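Local coordinates for protein Cag-Z (Helicobacter pylori, PDB 1S2X) that is of unknown function but is encoded by the cag pathogenicity island, which specifies a type IV secretion system, at residues 37-42 with 139-144; 75-80 with 168-173; 118-123 with 177-182; 132-137 with 159-164. The protein carries 1 engineered substitution. All blocks are in the same frame, centred on the assembly; numbering follows the deposited sequence.

Interaction 1 of 4, residues 37-42 with 139-144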
loop_
_atom_site.group_PDB
_atom_site.type_symbol
_atom_site.label_atom_id
_atom_site.label_comp_id
_atom_site.label_asym_id
_atom_site.label_seq_id
_atom_site.Cartn_x
_atom_site.Cartn_y
_atom_site.Cartn_z
ATOM N N LYS A 37 -4.753 8.458 16.545
ATOM C CA LYS A 37 -4.469 8.600 17.965
ATOM C C LYS A 37 -3.003 8.877 18.217
ATOM O O LYS A 37 -2.654 9.696 19.067
ATOM C CB LYS A 37 -4.908 7.310 18.681
ATOM C CG LYS A 37 -5.689 7.591 19.961
ATOM C CD LYS A 37 -5.559 6.421 20.926
ATOM C CE LYS A 37 -4.211 6.444 21.627
ATOM N NZ LYS A 37 -4.330 6.057 23.063
ATOM N N PHE A 38 -2.127 8.195 17.462
ATOM C CA PHE A 38 -0.696 8.473 17.658
ATOM C C PHE A 38 -0.425 9.924 17.303
ATOM O O PHE A 38 0.261 10.644 18.016
ATOM C CB PHE A 38 0.176 7.521 16.834
ATOM C CG PHE A 38 1.672 7.808 16.963
ATOM C CD1 PHE A 38 2.353 8.458 15.945
ATOM C CD2 PHE A 38 2.365 7.426 18.098
ATOM C CE1 PHE A 38 3.708 8.743 16.043
ATOM C CE2 PHE A 38 3.714 7.731 18.224
ATOM C CZ PHE A 38 4.372 8.408 17.217
ATOM N N ILE A 39 -0.969 10.361 16.164
ATOM C CA ILE A 39 -0.710 11.732 15.723
ATOM C C ILE A 39 -1.148 12.741 16.767
ATOM O O ILE A 39 -0.422 13.638 17.210
ATOM C CB ILE A 39 -1.471 12.003 14.414
ATOM C CG1 ILE A 39 -0.836 11.299 13.208
ATOM C CG2 ILE A 39 -1.618 13.498 14.211
ATOM C CD1 ILE A 39 0.668 11.436 13.222
ATOM N N GLN A 40 -2.397 12.569 17.200
ATOM C CA GLN A 40 -2.929 13.444 18.243
ATOM C C GLN A 40 -2.105 13.437 19.510
ATOM O O GLN A 40 -1.980 14.453 20.192
ATOM C CB GLN A 40 -4.385 13.022 18.555
ATOM C CG GLN A 40 -5.315 13.501 17.437
ATOM C CD GLN A 40 -5.208 14.992 17.178
ATOM O OE1 GLN A 40 -5.340 15.823 18.086
ATOM N NE2 GLN A 40 -4.976 15.376 15.923
ATOM N N ASN A 41 -1.512 12.321 19.900
ATOM C CA ASN A 41 -0.781 12.332 21.161
ATOM C C ASN A 41 0.681 12.681 20.996
ATOM O O ASN A 41 1.335 13.021 21.990
ATOM C CB ASN A 41 -0.916 10.966 21.852
ATOM C CG ASN A 41 -2.258 10.792 22.540
ATOM O OD1 ASN A 41 -2.676 9.684 22.880
ATOM N ND2 ASN A 41 -2.962 11.900 22.749
ATOM N N TYR A 42 1.265 12.635 19.795
ATOM C CA TYR A 42 2.721 12.881 19.785
ATOM C C TYR A 42 3.149 13.884 18.741
ATOM O O TYR A 42 4.267 14.382 18.752
ATOM C CB TYR A 42 3.459 11.550 19.556
ATOM C CG TYR A 42 3.434 10.634 20.760
ATOM C CD1 TYR A 42 4.218 10.902 21.874
ATOM C CD2 TYR A 42 2.631 9.500 20.787
ATOM C CE1 TYR A 42 4.213 10.075 22.991
ATOM C CE2 TYR A 42 2.611 8.671 21.890
ATOM C CZ TYR A 42 3.400 8.965 22.986
ATOM O OH TYR A 42 3.379 8.134 24.078
ATOM N N PRO A 139 2.066 14.505 9.663
ATOM C CA PRO A 139 0.709 15.017 9.452
ATOM C C PRO A 139 0.797 16.417 8.857
ATOM O O PRO A 139 1.330 17.348 9.448
ATOM C CB PRO A 139 0.123 15.029 10.861
ATOM C CG PRO A 139 1.309 15.216 11.759
ATOM C CD PRO A 139 2.461 14.534 11.074
ATOM N N ARG A 140 0.268 16.576 7.657
ATOM C CA ARG A 140 0.333 17.880 7.000
ATOM C C ARG A 140 -0.313 18.956 7.855
ATOM O O ARG A 140 0.081 20.122 7.804
ATOM C CB ARG A 140 -0.367 17.838 5.644
ATOM C CG ARG A 140 0.435 18.401 4.487
ATOM C CD ARG A 140 1.097 19.734 4.812
ATOM N NE ARG A 140 1.888 20.243 3.692
ATOM C CZ ARG A 140 2.447 21.440 3.590
ATOM N NH1 ARG A 140 2.336 22.347 4.554
ATOM N NH2 ARG A 140 3.132 21.749 2.504
ATOM N N GLU A 141 -1.317 18.593 8.655
ATOM C CA GLU A 141 -2.004 19.688 9.346
ATOM C C GLU A 141 -1.238 20.230 10.550
ATOM O O GLU A 141 -1.725 21.236 11.084
ATOM C CB GLU A 141 -3.403 19.218 9.748
ATOM C CG GLU A 141 -3.434 18.217 10.886
ATOM C CD GLU A 141 -3.454 16.773 10.429
ATOM O OE1 GLU A 141 -3.871 15.910 11.232
ATOM O OE2 GLU A 141 -3.049 16.486 9.278
ATOM N N TYR A 142 -0.112 19.665 10.973
ATOM C CA TYR A 142 0.682 20.093 12.121
ATOM C C TYR A 142 2.071 20.564 11.706
ATOM O O TYR A 142 2.960 20.763 12.541
ATOM C CB TYR A 142 0.783 18.980 13.194
ATOM C CG TYR A 142 -0.626 18.655 13.666
ATOM C CD1 TYR A 142 -1.367 19.659 14.296
ATOM C CD2 TYR A 142 -1.218 17.418 13.488
ATOM C CE1 TYR A 142 -2.656 19.431 14.743
ATOM C CE2 TYR A 142 -2.511 17.182 13.928
ATOM C CZ TYR A 142 -3.227 18.190 14.556
ATOM O OH TYR A 142 -4.513 17.974 15.004
ATOM N N LEU A 143 2.258 20.748 10.413
ATOM C CA LEU A 143 3.518 21.235 9.856
ATOM C C LEU A 143 3.644 22.750 10.018
ATOM O O LEU A 143 2.739 23.455 9.559
ATOM C CB LEU A 143 3.612 20.906 8.370
ATOM C CG LEU A 143 4.229 19.574 7.930
ATOM C CD1 LEU A 143 4.067 18.498 8.980
ATOM C CD2 LEU A 143 3.614 19.128 6.612
ATOM N N PRO A 144 4.721 23.241 10.615
ATOM C CA PRO A 144 4.925 24.686 10.765
ATOM C C PRO A 144 4.902 25.418 9.421
ATOM O O PRO A 144 5.286 24.885 8.375
ATOM C CB PRO A 144 6.318 24.811 11.380
ATOM C CG PRO A 144 6.696 23.463 11.867
ATOM C CD PRO A 144 5.830 22.455 11.179
#

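Interaction 2 of 4, residues 75-80 with 168-173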
loop_
_atom_site.group_PDB
_atom_site.type_symbol
_atom_site.label_atom_id
_atom_site.label_comp_id
_atom_site.label_asym_id
_atom_site.label_seq_id
_atom_site.Cartn_x
_atom_site.Cartn_y
_atom_site.Cartn_z
ATOM N N ALA A 75 4.808 -3.940 8.949
ATOM C CA ALA A 75 3.584 -4.748 8.900
ATOM C C ALA A 75 2.790 -4.465 7.633
ATOM O O ALA A 75 2.299 -5.392 6.985
ATOM C CB ALA A 75 2.738 -4.445 10.121
ATOM N N TYR A 76 2.649 -3.185 7.276
ATOM C CA TYR A 76 1.886 -2.833 6.074
ATOM C C TYR A 76 2.582 -3.403 4.833
ATOM O O TYR A 76 1.882 -3.676 3.860
ATOM C CB TYR A 76 1.694 -1.325 5.883
ATOM C CG TYR A 76 1.019 -0.638 7.044
ATOM C CD1 TYR A 76 1.330 0.665 7.409
ATOM C CD2 TYR A 76 0.053 -1.308 7.790
ATOM C CE1 TYR A 76 0.703 1.275 8.481
ATOM C CE2 TYR A 76 -0.574 -0.705 8.860
ATOM C CZ TYR A 76 -0.247 0.590 9.200
ATOM O OH TYR A 76 -0.874 1.194 10.267
ATOM N N TYR A 77 3.896 -3.539 4.915
ATOM C CA TYR A 77 4.735 -4.123 3.878
ATOM C C TYR A 77 4.275 -5.561 3.631
ATOM O O TYR A 77 4.102 -5.979 2.487
ATOM C CB TYR A 77 6.232 -4.101 4.226
ATOM C CG TYR A 77 7.098 -4.689 3.127
ATOM C CD1 TYR A 77 7.292 -3.996 1.943
ATOM C CD2 TYR A 77 7.715 -5.930 3.236
ATOM C CE1 TYR A 77 8.069 -4.496 0.918
ATOM C CE2 TYR A 77 8.495 -6.447 2.215
ATOM C CZ TYR A 77 8.674 -5.728 1.053
ATOM O OH TYR A 77 9.445 -6.208 0.015
ATOM N N ASN A 78 4.082 -6.274 4.736
ATOM C CA ASN A 78 3.674 -7.675 4.692
ATOM C C ASN A 78 2.213 -7.795 4.251
ATOM O O ASN A 78 1.879 -8.690 3.468
ATOM C CB ASN A 78 3.885 -8.371 6.027
ATOM C CG ASN A 78 5.293 -8.332 6.584
ATOM O OD1 ASN A 78 6.314 -8.179 5.903
ATOM N ND2 ASN A 78 5.374 -8.483 7.905
ATOM N N TYR A 79 1.363 -6.898 4.744
ATOM C CA TYR A 79 -0.034 -6.894 4.321
ATOM C C TYR A 79 -0.102 -6.839 2.792
ATOM O O TYR A 79 -0.752 -7.667 2.153
ATOM C CB TYR A 79 -0.833 -5.734 4.929
ATOM C CG TYR A 79 -2.159 -5.534 4.221
ATOM C CD1 TYR A 79 -3.227 -6.402 4.431
ATOM C CD2 TYR A 79 -2.345 -4.484 3.334
ATOM C CE1 TYR A 79 -4.432 -6.218 3.780
ATOM C CE2 TYR A 79 -3.548 -4.296 2.677
ATOM C CZ TYR A 79 -4.594 -5.170 2.903
ATOM O OH TYR A 79 -5.795 -4.975 2.248
ATOM N N LEU A 80 0.586 -5.871 2.191
ATOM C CA LEU A 80 0.568 -5.753 0.739
ATOM C C LEU A 80 1.147 -6.971 0.031
ATOM O O LEU A 80 0.568 -7.391 -0.978
ATOM C CB LEU A 80 1.327 -4.497 0.299
ATOM C CG LEU A 80 0.562 -3.215 0.658
ATOM C CD1 LEU A 80 1.432 -1.997 0.418
ATOM C CD2 LEU A 80 -0.742 -3.181 -0.134
ATOM N N LEU A 168 7.912 -0.046 -0.827
ATOM C CA LEU A 168 6.654 -0.102 -1.566
ATOM C C LEU A 168 6.945 -0.144 -3.063
ATOM O O LEU A 168 6.216 -0.790 -3.815
ATOM C CB LEU A 168 5.760 1.091 -1.247
ATOM C CG LEU A 168 4.382 0.837 -0.649
ATOM C CD1 LEU A 168 4.416 -0.274 0.389
ATOM C CD2 LEU A 168 3.831 2.114 -0.025
ATOM N N ASN A 169 8.011 0.539 -3.483
ATOM C CA ASN A 169 8.391 0.540 -4.888
ATOM C C ASN A 169 8.738 -0.860 -5.389
ATOM O O ASN A 169 8.380 -1.196 -6.520
ATOM C CB ASN A 169 9.583 1.458 -5.162
ATOM C CG ASN A 169 9.269 2.919 -4.913
ATOM O OD1 ASN A 169 8.149 3.268 -4.536
ATOM N ND2 ASN A 169 10.274 3.768 -5.119
ATOM N N GLU A 170 9.427 -1.666 -4.597
ATOM C CA GLU A 170 9.729 -3.043 -4.969
ATOM C C GLU A 170 8.467 -3.883 -5.152
ATOM O O GLU A 170 8.385 -4.733 -6.042
ATOM C CB GLU A 170 10.603 -3.717 -3.911
ATOM C CG GLU A 170 11.912 -2.986 -3.659
ATOM C CD GLU A 170 12.679 -3.626 -2.508
ATOM O OE1 GLU A 170 12.017 -4.127 -1.576
ATOM O OE2 GLU A 170 13.927 -3.632 -2.573
ATOM N N ILE A 171 7.475 -3.639 -4.297
ATOM C CA ILE A 171 6.200 -4.339 -4.429
ATOM C C ILE A 171 5.472 -3.938 -5.709
ATOM O O ILE A 171 4.963 -4.788 -6.440
ATOM C CB ILE A 171 5.290 -4.086 -3.220
ATOM C CG1 ILE A 171 5.796 -4.706 -1.910
ATOM C CG2 ILE A 171 3.874 -4.560 -3.519
ATOM C CD1 ILE A 171 4.737 -4.702 -0.828
ATOM N N VAL A 172 5.404 -2.647 -6.012
ATOM C CA VAL A 172 4.769 -2.224 -7.260
ATOM C C VAL A 172 5.498 -2.855 -8.445
ATOM O O VAL A 172 4.923 -3.139 -9.499
ATOM C CB VAL A 172 4.771 -0.694 -7.364
ATOM C CG1 VAL A 172 4.511 -0.208 -8.780
ATOM C CG2 VAL A 172 3.739 -0.106 -6.403
ATOM N N GLN A 173 6.798 -3.072 -8.253
ATOM C CA GLN A 173 7.627 -3.621 -9.321
ATOM C C GLN A 173 7.282 -5.089 -9.548
ATOM O O GLN A 173 7.269 -5.567 -10.680
ATOM C CB GLN A 173 9.123 -3.469 -9.030
ATOM C CG GLN A 173 9.716 -2.183 -9.591
ATOM C CD GLN A 173 11.186 -1.990 -9.290
ATOM O OE1 GLN A 173 11.562 -1.626 -8.172
ATOM N NE2 GLN A 173 12.043 -2.224 -10.296
#

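Interaction 3 of 4, residues 118-123 with 177-182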
loop_
_atom_site.group_PDB
_atom_site.type_symbol
_atom_site.label_atom_id
_atom_site.label_comp_id
_atom_site.label_asym_id
_atom_site.label_seq_id
_atom_site.Cartn_x
_atom_site.Cartn_y
_atom_site.Cartn_z
ATOM N N ASN A 118 -7.768 -6.452 -13.719
ATOM C CA ASN A 118 -8.360 -6.247 -12.404
ATOM C C ASN A 118 -7.339 -6.561 -11.311
ATOM O O ASN A 118 -7.445 -6.026 -10.204
ATOM C CB ASN A 118 -9.621 -7.094 -12.222
ATOM C CG ASN A 118 -10.780 -6.555 -13.036
ATOM O OD1 ASN A 118 -10.754 -5.403 -13.482
ATOM N ND2 ASN A 118 -11.801 -7.386 -13.228
ATOM N N PHE A 119 -6.380 -7.423 -11.640
ATOM C CA PHE A 119 -5.262 -7.710 -10.740
ATOM C C PHE A 119 -4.409 -6.445 -10.630
ATOM O O PHE A 119 -4.056 -5.998 -9.539
ATOM C CB PHE A 119 -4.419 -8.899 -11.193
ATOM C CG PHE A 119 -3.100 -9.078 -10.460
ATOM C CD1 PHE A 119 -1.914 -8.567 -10.967
ATOM C CD2 PHE A 119 -3.044 -9.754 -9.257
ATOM C CE1 PHE A 119 -0.713 -8.709 -10.295
ATOM C CE2 PHE A 119 -1.849 -9.892 -8.562
ATOM C CZ PHE A 119 -0.685 -9.360 -9.075
ATOM N N ASN A 120 -4.083 -5.870 -11.788
ATOM C CA ASN A 120 -3.226 -4.694 -11.771
ATOM C C ASN A 120 -3.862 -3.570 -10.948
ATOM O O ASN A 120 -3.160 -2.895 -10.198
ATOM C CB ASN A 120 -2.934 -4.179 -13.177
ATOM C CG ASN A 120 -1.774 -3.193 -13.175
ATOM O OD1 ASN A 120 -0.776 -3.423 -12.492
ATOM N ND2 ASN A 120 -1.872 -2.101 -13.923
ATOM N N ASN A 121 -5.164 -3.385 -11.105
ATOM C CA ASN A 121 -5.896 -2.271 -10.525
ATOM C C ASN A 121 -6.246 -2.460 -9.065
ATOM O O ASN A 121 -6.185 -1.524 -8.248
ATOM C CB ASN A 121 -7.178 -2.037 -11.354
ATOM C CG ASN A 121 -6.770 -1.383 -12.671
ATOM O OD1 ASN A 121 -7.475 -1.469 -13.667
ATOM N ND2 ASN A 121 -5.613 -0.734 -12.643
ATOM N N PHE A 122 -6.622 -3.693 -8.721
ATOM C CA PHE A 122 -6.955 -3.949 -7.320
ATOM C C PHE A 122 -5.709 -3.855 -6.449
ATOM O O PHE A 122 -5.736 -3.308 -5.345
ATOM C CB PHE A 122 -7.614 -5.314 -7.229
ATOM C CG PHE A 122 -7.786 -5.875 -5.829
ATOM C CD1 PHE A 122 -6.908 -6.819 -5.337
ATOM C CD2 PHE A 122 -8.821 -5.459 -5.012
ATOM C CE1 PHE A 122 -7.061 -7.332 -4.064
ATOM C CE2 PHE A 122 -8.989 -5.981 -3.744
ATOM C CZ PHE A 122 -8.110 -6.933 -3.265
ATOM N N THR A 123 -4.581 -4.389 -6.931
ATOM C CA THR A 123 -3.385 -4.392 -6.099
ATOM C C THR A 123 -2.785 -2.990 -6.022
ATOM O O THR A 123 -2.438 -2.553 -4.923
ATOM C CB THR A 123 -2.281 -5.350 -6.584
ATOM O OG1 THR A 123 -1.952 -5.055 -7.941
ATOM C CG2 THR A 123 -2.767 -6.790 -6.539
ATOM N N THR A 177 5.557 -7.270 -12.697
ATOM C CA THR A 177 6.019 -8.557 -13.203
ATOM C C THR A 177 4.959 -9.643 -13.133
ATOM O O THR A 177 4.931 -10.566 -13.952
ATOM C CB THR A 177 7.234 -9.046 -12.389
ATOM O OG1 THR A 177 8.217 -8.020 -12.499
ATOM C CG2 THR A 177 7.793 -10.330 -12.977
ATOM N N LYS A 178 4.083 -9.536 -12.133
ATOM C CA LYS A 178 3.026 -10.541 -12.022
ATOM C C LYS A 178 1.950 -10.243 -13.060
ATOM O O LYS A 178 1.278 -11.132 -13.579
ATOM C CB LYS A 178 2.469 -10.579 -10.603
ATOM C CG LYS A 178 3.327 -11.341 -9.598
ATOM C CD LYS A 178 2.793 -11.157 -8.189
ATOM C CE LYS A 178 3.119 -12.341 -7.287
ATOM N NZ LYS A 178 4.465 -12.207 -6.657
ATOM N N TYR A 179 1.803 -8.952 -13.360
ATOM C CA TYR A 179 0.888 -8.529 -14.409
ATOM C C TYR A 179 1.359 -9.103 -15.749
ATOM O O TYR A 179 0.544 -9.594 -16.522
ATOM C CB TYR A 179 0.790 -7.009 -14.507
ATOM C CG TYR A 179 0.014 -6.525 -15.712
ATOM C CD1 TYR A 179 0.642 -6.098 -16.874
ATOM C CD2 TYR A 179 -1.375 -6.503 -15.675
ATOM C CE1 TYR A 179 -0.084 -5.662 -17.961
ATOM C CE2 TYR A 179 -2.114 -6.069 -16.758
ATOM C CZ TYR A 179 -1.461 -5.650 -17.894
ATOM O OH TYR A 179 -2.193 -5.213 -18.973
ATOM N N ILE A 180 2.660 -8.984 -15.988
ATOM C CA ILE A 180 3.263 -9.553 -17.191
ATOM C C ILE A 180 2.815 -11.004 -17.328
ATOM O O ILE A 180 2.189 -11.414 -18.296
ATOM C CB ILE A 180 4.796 -9.509 -17.140
ATOM C CG1 ILE A 180 5.379 -8.097 -17.278
ATOM C CG2 ILE A 180 5.405 -10.429 -18.183
ATOM C CD1 ILE A 180 4.321 -7.052 -17.567
ATOM N N ILE A 181 3.146 -11.763 -16.292
ATOM C CA ILE A 181 2.820 -13.182 -16.262
ATOM C C ILE A 181 1.344 -13.425 -16.546
ATOM O O ILE A 181 1.001 -14.165 -17.467
ATOM C CB ILE A 181 3.224 -13.796 -14.907
ATOM C CG1 ILE A 181 4.703 -13.627 -14.553
ATOM C CG2 ILE A 181 2.840 -15.265 -14.838
ATOM C CD1 ILE A 181 5.130 -14.506 -13.396
ATOM N N LEU A 182 0.463 -12.813 -15.768
ATOM C CA LEU A 182 -0.963 -13.077 -15.851
ATOM C C LEU A 182 -1.569 -12.650 -17.178
ATOM O O LEU A 182 -2.610 -13.154 -17.608
ATOM C CB LEU A 182 -1.690 -12.337 -14.720
ATOM C CG LEU A 182 -1.600 -12.976 -13.339
ATOM C CD1 LEU A 182 -2.258 -12.087 -12.288
ATOM C CD2 LEU A 182 -2.243 -14.354 -13.328
#

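Interaction 4 of 4, residues 132-137 with 159-164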
loop_
_atom_site.group_PDB
_atom_site.type_symbol
_atom_site.label_atom_id
_atom_site.label_comp_id
_atom_site.label_asym_id
_atom_site.label_seq_id
_atom_site.Cartn_x
_atom_site.Cartn_y
_atom_site.Cartn_z
ATOM N N ASP A 132 -0.565 6.221 1.040
ATOM C CA ASP A 132 -1.170 7.429 1.594
ATOM C C ASP A 132 -1.248 7.372 3.113
ATOM O O ASP A 132 -0.955 8.339 3.813
ATOM C CB ASP A 132 -2.572 7.618 1.007
ATOM C CG ASP A 132 -2.583 8.131 -0.415
ATOM O OD1 ASP A 132 -3.659 8.100 -1.046
ATOM O OD2 ASP A 132 -1.539 8.575 -0.926
ATOM N N LEU A 133 -1.634 6.235 3.693
ATOM C CA LEU A 133 -1.672 6.154 5.147
ATOM C C LEU A 133 -0.293 6.328 5.767
ATOM O O LEU A 133 -0.122 7.005 6.779
ATOM C CB LEU A 133 -2.274 4.809 5.567
ATOM C CG LEU A 133 -2.273 4.460 7.057
ATOM C CD1 LEU A 133 -3.296 5.279 7.826
ATOM C CD2 LEU A 133 -2.539 2.961 7.223
ATOM N N VAL A 134 0.730 5.711 5.177
ATOM C CA VAL A 134 2.037 5.791 5.830
ATOM C C VAL A 134 2.590 7.211 5.748
ATOM O O VAL A 134 3.199 7.699 6.700
ATOM C CB VAL A 134 3.021 4.785 5.220
ATOM C CG1 VAL A 134 4.435 5.024 5.734
ATOM C CG2 VAL A 134 2.576 3.366 5.565
ATOM N N ALA A 135 2.339 7.840 4.604
ATOM C CA ALA A 135 2.736 9.210 4.398
ATOM C C ALA A 135 2.049 10.131 5.415
ATOM O O ALA A 135 2.644 11.132 5.822
ATOM C CB ALA A 135 2.421 9.675 2.985
ATOM N N SER A 136 0.819 9.827 5.822
ATOM C CA SER A 136 0.136 10.689 6.786
ATOM C C SER A 136 0.710 10.657 8.189
ATOM O O SER A 136 0.190 11.419 9.016
ATOM C CB SER A 136 -1.353 10.289 6.854
ATOM O OG SER A 136 -1.476 9.193 7.752
ATOM N N TYR A 137 1.727 9.844 8.503
ATOM C CA TYR A 137 2.404 9.919 9.814
ATOM C C TYR A 137 3.312 11.137 9.956
ATOM O O TYR A 137 3.862 11.470 11.012
ATOM C CB TYR A 137 3.225 8.635 10.046
ATOM C CG TYR A 137 2.352 7.543 10.663
ATOM C CD1 TYR A 137 2.320 7.392 12.042
ATOM C CD2 TYR A 137 1.573 6.707 9.869
ATOM C CE1 TYR A 137 1.534 6.415 12.638
ATOM C CE2 TYR A 137 0.783 5.730 10.448
ATOM C CZ TYR A 137 0.775 5.598 11.827
ATOM O OH TYR A 137 -0.005 4.623 12.422
ATOM N N LEU A 159 11.441 9.892 9.718
ATOM C CA LEU A 159 10.319 9.123 10.257
ATOM C C LEU A 159 10.193 7.727 9.694
ATOM O O LEU A 159 9.289 6.976 10.092
ATOM C CB LEU A 159 9.007 9.896 10.017
ATOM C CG LEU A 159 8.931 11.249 10.727
ATOM C CD1 LEU A 159 7.664 12.007 10.334
ATOM C CD2 LEU A 159 8.969 11.102 12.240
ATOM N N GLY A 160 11.068 7.322 8.780
ATOM C CA GLY A 160 10.961 5.954 8.289
ATOM C C GLY A 160 10.086 5.831 7.065
ATOM O O GLY A 160 9.937 4.739 6.498
ATOM N N ILE A 161 9.517 6.967 6.648
ATOM C CA ILE A 161 8.526 6.919 5.570
ATOM C C ILE A 161 9.199 6.732 4.224
ATOM O O ILE A 161 8.812 5.924 3.367
ATOM C CB ILE A 161 7.637 8.178 5.610
ATOM C CG1 ILE A 161 6.830 8.304 6.901
ATOM C CG2 ILE A 161 6.756 8.227 4.365
ATOM C CD1 ILE A 161 6.165 9.642 7.175
ATOM N N ASP A 162 10.284 7.476 4.039
ATOM C CA ASP A 162 11.054 7.376 2.813
ATOM C C ASP A 162 11.479 5.931 2.549
ATOM O O ASP A 162 11.363 5.443 1.421
ATOM C CB ASP A 162 12.268 8.309 2.895
ATOM C CG ASP A 162 13.085 8.244 1.613
ATOM O OD1 ASP A 162 12.584 8.672 0.554
ATOM O OD2 ASP A 162 14.230 7.749 1.694
ATOM N N ASP A 163 11.950 5.271 3.601
ATOM C CA ASP A 163 12.438 3.904 3.471
ATOM C C ASP A 163 11.297 2.929 3.196
ATOM O O ASP A 163 11.472 1.910 2.513
ATOM C CB ASP A 163 13.201 3.479 4.727
ATOM C CG ASP A 163 13.783 2.083 4.577
ATOM O OD1 ASP A 163 14.492 1.844 3.569
ATOM O OD2 ASP A 163 13.524 1.234 5.456
ATOM N N PHE A 164 10.114 3.236 3.727
ATOM C CA PHE A 164 8.943 2.410 3.437
ATOM C C PHE A 164 8.591 2.571 1.955
ATOM O O PHE A 164 8.250 1.563 1.341
ATOM C CB PHE A 164 7.767 2.775 4.334
ATOM C CG PHE A 164 6.500 1.965 4.129
ATOM C CD1 PHE A 164 5.436 2.486 3.407
ATOM C CD2 PHE A 164 6.380 0.694 4.649
ATOM C CE1 PHE A 164 4.277 1.754 3.219
ATOM C CE2 PHE A 164 5.228 -0.047 4.465
ATOM C CZ PHE A 164 4.174 0.480 3.743
#

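Interaction 1 of 4, residues 37-42 with 139-144
I39 of helix 31-43 packs against both P139 and Y142 of the loop that follows helix 105-135, and it has more surface buried here than any other residue of the two segments. With CG1 beside the backbone N (chi1 -73°), CG2 is left anti to that N and meets both the tyrosine and the proline, I39 CG2 lying 3.8 Å from Y142 CE2 on an oblique approach. CD1 meets the proline alone, I39 CD1 to P139 CG 4.1 Å; I39 and the proline ring lie side by side, pointing opposite ways. The Y142 ring is flanked by its own loop: E141 CG lies over one face, near the rim, and P139 CG sits at the edge in plane. Q40 supplies the polar part. Its CB starts away from the loop, but a bend at chi2 (-55°) brings the amide back, and Q40 NE2 donates to Y142 OH at 2.8 Å, nearly straight at 167° and in the amide plane. Y142 N also bonds P139 O at 3.1 Å, closing the turn that presents the ring. This is plain helix-to-loop packing in an all-helical fold, joining helix 31-43 to the connection between helices 105-135 and 149-158.

Interaction 2 of 4, residues 75-80 with 168-173
Y77 and L80 of helix 74-101 meet L168, E170 and I171 of helix 161-183 by van der Waals contact, without a hydrogen bond between the segments. Aliphatic packing comes first: L80 CD1 and L168 CD1 stand 3.4 Å apart, tighter than usual, where their side chains cross at about a right angle. I171 fits in beside them, its CD1 3.6 Å from L80 CB and equally close to the carbonyl O of Y77. In the aromatic part, Y77 CG lies anti to the backbone N (chi1 -179°), which throws the ring across toward the partner helix; Y77 CE1 comes obliquely within 3.6 Å of I171 CG1. The same ring makes a cation-pi contact with K167. At the polar rim Y77 OH is 3.7 Å from E170 OE1, too long for a bond. The local axes run parallel, 4° apart in direction and 10.7 Å at closest approach, while L80 and L168 also touch helix 105-135. With that antiparallel helix packed beside the parallel pair, the three long helices form an up-down-up bundle.

Interaction 3 of 4, residues 118-123 with 177-182
L182 sets its CD1 over one face of the F119 ring, a CH-pi contact with the methyl 3.8 Å from the ring centroid and 20° off the normal. The opposite face is covered by T123 CG2 from the next turn of F119's own helix, so the phenyl is sandwiched between two methyl groups. The far end of the ring meets K178, F119 CE1 to K178 CB 3.7 Å. K178 CD still lies against that end, at F119 CZ; only beyond CD does the lysine turn away, its NZ in a salt bridge with D174 of its own helix. N120 and Y179 cross obliquely beside this group, N120 CB 3.8 Å from Y179 CD2. T123 OG1 donates to F119 O at 2.8 Å. The backbone N of T123 bonds the same oxygen from the other side of the carbonyl plane. The two helices run antiparallel, with axes 9.8 Å apart at closest approach. Helix 74-101 completes the packing: S87 touches F119, C91 touches L182, and Y88 forms a cation-pi contact with K178.

Interaction 4 of 4, residues 132-137 with 159-164
The ring of F164 receives V134 at its CD1-CE1 side, obliquely, with both methyls engaged: V134 CG2 is 3.3 Å from F164 CE1, and V134 CG1 is 3.6 Å from F164 CD1. Y76 of helix 74-101 touches both partners. The other flat group, the Y137 ring, leads away from the contact into an edge-to-face pairing with F73. It is the root of this tyrosine that meets the other segment, Y137 CB lying 4.2 Å from I161 CD1. I161 pushes that same methyl against the end of helix 105-135, CD1 to V134 O 3.6 Å. G160 makes the turn on the partner side: with positive phi (91°) it closes a Schellman motif at the end of helix 149-158 and is at once the N-cap of helix 161-183. The contact thus pairs the C-terminal end of one bundle helix with the N-terminal start of another, as expected of antiparallel neighbours. F164 N bonds G160 O at 3.2 Å in the new first turn. Within its own segment, S136 OG donates to L133 O at 2.8 Å where helix 105-135 gives out. One residue before the glycine, L159 CD1 lies 3.9 Å from Y137 O, and the leucine also packs on V59, L62 and M66 of helix 52-68.

Interaction 4 lies between interactions 1 and 2, with interaction 3 beyond 2. It touches interaction 1, centre to centre 13 Å, through I39 CD1 to Y137 O (3.9 Å), and interaction 2, centres 12 Å apart, through Y76 CD1 to V134 CG2 (3.5 Å). Interactions 2 and 3 follow each other along helix 161-183, with centres 14 Å apart, one pairing it with helix 74-101 and the other with helix 105-135. Interactions 1 and 3 lie on opposite sides of the chain's centre, about 35 Å between centres. Bound isopropyl alcohol, probably from crystallisation, lies about 4 Å from the A135 side chain; isopropyl alcohol is also about 6 Å from that of L168.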